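Local structure of extracellular ligand-binding receptor (Desulfohalobium retbaense DSM 5692, 5ERE) at residues T230-N235 with P252-V257. The protein probably senses small extracellular solutes, binding 4-methyl-2-oxopentanoate (ketoleucine) in its periplasmic-binding domain and cytosine in its Cache-type sensor domain. Sequence-based numbering, arbitrary orientation.
Sequences TYPSYN and PGFFGV. With COI (2-oxo-4-methylpentanoic acid), chain B.
Tyr231 reaches the first turn of the helix that starts at Phe254 with the end of its ring. With CG anti to the backbone N (chi1 -164°), the ring carries its hydroxyl to the backbone of Phe254. Tyr231 OH is 3.4 Å from Phe254 CB. It is also close to Phe254 N, but the angle is too poor for a hydrogen bond. The firm partner of this hydroxyl is in its own segment: Tyr231 OH and Tyr234 OH are hydrogen-bonded at 2.7 Å. A phenylalanine in place of Tyr231 would probably leave the buried Tyr234 hydroxyl without this mate and freer to turn.

Pro232 places its ring corner against the Phe254 ring, with CG 3.7 Å from Phe254 CD1. The two side chains cross at about a right angle.

The Tyr234 ring packs against Val257. Val257 CG1 sits over the centre of one ring face, a CH-pi contact 4.3 Å from the centroid and 10° off the normal. The other methyl, Val257 CG2, lies 3.9 Å from Tyr234 CZ.

Phe254 CD2 also lies 3.7 Å above the centre of the Phe255 ring. Phe255, of the ketoleucine pocket, meets the ligand at its edge, with CE1 3.4 Å from COI O3.

The contact joins the end of strand 228-232, in one lobe's sheet, to the start of helix 254-271 beside helix 15-32 of the other lobe, consistent with a place near the interlobe crossover of the leucine-binding-protein fold. Strand 304-314 pairs antiparallel with strand 228-232, and its Tyr306 touches Phe254. Helix 239-248 packs on Pro252 and Val257. From helix 15-32, Glu20 receives hydrogen bonds from the N-cap Gly253 N at OE1 and from Gly256 N at OE2.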
loop_
_atom_site.group_PDB
_atom_site.type_symbol
_atom_site.label_atom_id
_atom_site.label_comp_id
_atom_site.label_asym_id
_atom_site.label_seq_id
_atom_site.Cartn_x
_atom_site.Cartn_y
_atom_site.Cartn_z
ATOM N N THR A 230 1.017 -2.862 -11.051
ATOM C CA THR A 230 0.138 -2.219 -10.088
ATOM C C THR A 230 -0.818 -1.287 -10.808
ATOM O O THR A 230 -0.473 -0.685 -11.825
ATOM C CB THR A 230 0.914 -1.463 -9.036
ATOM O OG1 THR A 230 1.992 -0.739 -9.624
ATOM C CG2 THR A 230 1.448 -2.416 -8.011
ATOM N N TYR A 231 -2.047 -1.196 -10.290
ATOM C CA TYR A 231 -3.094 -0.463 -10.975
ATOM C C TYR A 231 -4.233 -0.067 -9.985
ATOM O O TYR A 231 -4.557 -0.838 -9.082
ATOM C CB TYR A 231 -3.654 -1.304 -12.110
ATOM C CG TYR A 231 -4.448 -0.512 -13.094
ATOM C CD1 TYR A 231 -3.815 0.249 -14.050
ATOM C CD2 TYR A 231 -5.835 -0.529 -13.062
ATOM C CE1 TYR A 231 -4.538 0.999 -14.941
ATOM C CE2 TYR A 231 -6.576 0.209 -13.951
ATOM C CZ TYR A 231 -5.933 0.969 -14.880
ATOM O OH TYR A 231 -6.674 1.696 -15.754
ATOM N N PRO A 232 -4.816 1.129 -10.150
ATOM C CA PRO A 232 -6.014 1.489 -9.330
ATOM C C PRO A 232 -7.128 0.474 -9.391
ATOM O O PRO A 232 -7.412 -0.050 -10.455
ATOM C CB PRO A 232 -6.480 2.807 -9.931
ATOM C CG PRO A 232 -5.269 3.362 -10.631
ATOM C CD PRO A 232 -4.493 2.171 -11.132
ATOM N N SER A 233 -7.764 0.184 -8.266
ATOM C CA SER A 233 -8.705 -0.936 -8.249
ATOM C C SER A 233 -10.173 -0.617 -8.575
ATOM O O SER A 233 -11.037 -1.388 -8.187
ATOM C CB SER A 233 -8.688 -1.617 -6.884
ATOM O OG SER A 233 -9.382 -0.849 -5.952
ATOM N N TYR A 234 -10.465 0.455 -9.304
ATOM C CA TYR A 234 -11.877 0.800 -9.582
ATOM C C TYR A 234 -12.526 -0.307 -10.413
ATOM O O TYR A 234 -11.856 -0.917 -11.255
ATOM C CB TYR A 234 -11.975 2.141 -10.318
ATOM C CG TYR A 234 -11.280 2.174 -11.655
ATOM C CD1 TYR A 234 -11.859 1.599 -12.789
ATOM C CD2 TYR A 234 -10.041 2.789 -11.795
ATOM C CE1 TYR A 234 -11.198 1.618 -14.017
ATOM C CE2 TYR A 234 -9.392 2.825 -13.018
ATOM C CZ TYR A 234 -9.955 2.238 -14.115
ATOM O OH TYR A 234 -9.266 2.275 -15.318
ATOM N N ASN A 235 -13.813 -0.569 -10.219
ATOM C CA ASN A 235 -14.484 -1.556 -11.077
ATOM C C ASN A 235 -15.068 -0.953 -12.349
ATOM O O ASN A 235 -15.162 0.265 -12.503
ATOM C CB ASN A 235 -15.593 -2.281 -10.308
ATOM C CG ASN A 235 -16.660 -1.359 -9.810
ATOM O OD1 ASN A 235 -17.107 -0.455 -10.511
ATOM N ND2 ASN A 235 -17.087 -1.583 -8.580
ATOM N N PRO A 252 -12.293 3.214 -21.922
ATOM C CA PRO A 252 -11.336 4.187 -21.399
ATOM C C PRO A 252 -10.435 3.555 -20.364
ATOM O O PRO A 252 -10.934 2.780 -19.553
ATOM C CB PRO A 252 -12.240 5.239 -20.766
ATOM C CG PRO A 252 -13.453 4.457 -20.310
ATOM C CD PRO A 252 -13.580 3.257 -21.208
ATOM N N GLY A 253 -9.144 3.864 -20.376
ATOM C CA GLY A 253 -8.278 3.431 -19.301
ATOM C C GLY A 253 -8.228 4.428 -18.155
ATOM O O GLY A 253 -9.102 5.273 -18.022
ATOM N N PHE A 254 -7.181 4.334 -17.346
ATOM C CA PHE A 254 -7.067 5.125 -16.127
ATOM C C PHE A 254 -7.232 6.602 -16.378
ATOM O O PHE A 254 -7.887 7.326 -15.595
ATOM C CB PHE A 254 -5.695 4.924 -15.444
ATOM C CG PHE A 254 -5.399 5.986 -14.458
ATOM C CD1 PHE A 254 -5.979 5.938 -13.206
ATOM C CD2 PHE A 254 -4.620 7.072 -14.801
ATOM C CE1 PHE A 254 -5.775 6.956 -12.288
ATOM C CE2 PHE A 254 -4.412 8.094 -13.897
ATOM C CZ PHE A 254 -4.993 8.034 -12.640
ATOM N N PHE A 255 -6.606 7.078 -17.442
ATOM C CA PHE A 255 -6.538 8.516 -17.620
ATOM C C PHE A 255 -7.891 9.121 -17.971
ATOM O O PHE A 255 -8.202 10.195 -17.500
ATOM C CB PHE A 255 -5.529 8.861 -18.683
ATOM C CG PHE A 255 -4.146 8.375 -18.350
ATOM C CD1 PHE A 255 -3.291 9.164 -17.605
ATOM C CD2 PHE A 255 -3.720 7.106 -18.760
ATOM C CE1 PHE A 255 -1.997 8.726 -17.275
ATOM C CE2 PHE A 255 -2.421 6.655 -18.424
ATOM C CZ PHE A 255 -1.569 7.473 -17.679
ATOM N N GLY A 256 -8.651 8.445 -18.824
ATOM C CA GLY A 256 -10.037 8.815 -19.072
ATOM C C GLY A 256 -10.873 8.835 -17.800
ATOM O O GLY A 256 -11.594 9.800 -17.534
ATOM N N VAL A 257 -10.785 7.766 -17.019
ATOM C CA VAL A 257 -11.575 7.625 -15.793
ATOM C C VAL A 257 -11.249 8.771 -14.836
ATOM O O VAL A 257 -12.146 9.420 -14.268
ATOM C CB VAL A 257 -11.297 6.260 -15.101
ATOM C CG1 VAL A 257 -11.916 6.199 -13.677
ATOM C CG2 VAL A 257 -11.779 5.120 -15.960
HETATM C C1 COI B . 2.615 10.282 -14.898
HETATM O O1 COI B . 3.443 11.217 -15.063
HETATM O O2 COI B . 2.322 9.840 -13.760
HETATM C C2 COI B . 1.922 9.736 -16.100
HETATM O O3 COI B . 1.142 8.810 -15.988
HETATM C C3 COI B . 2.232 10.428 -17.406
HETATM C C4 COI B . 1.627 9.681 -18.540
HETATM C C5 COI B . 1.433 10.664 -19.674
HETATM C C6 COI B . 2.618 8.571 -18.861
#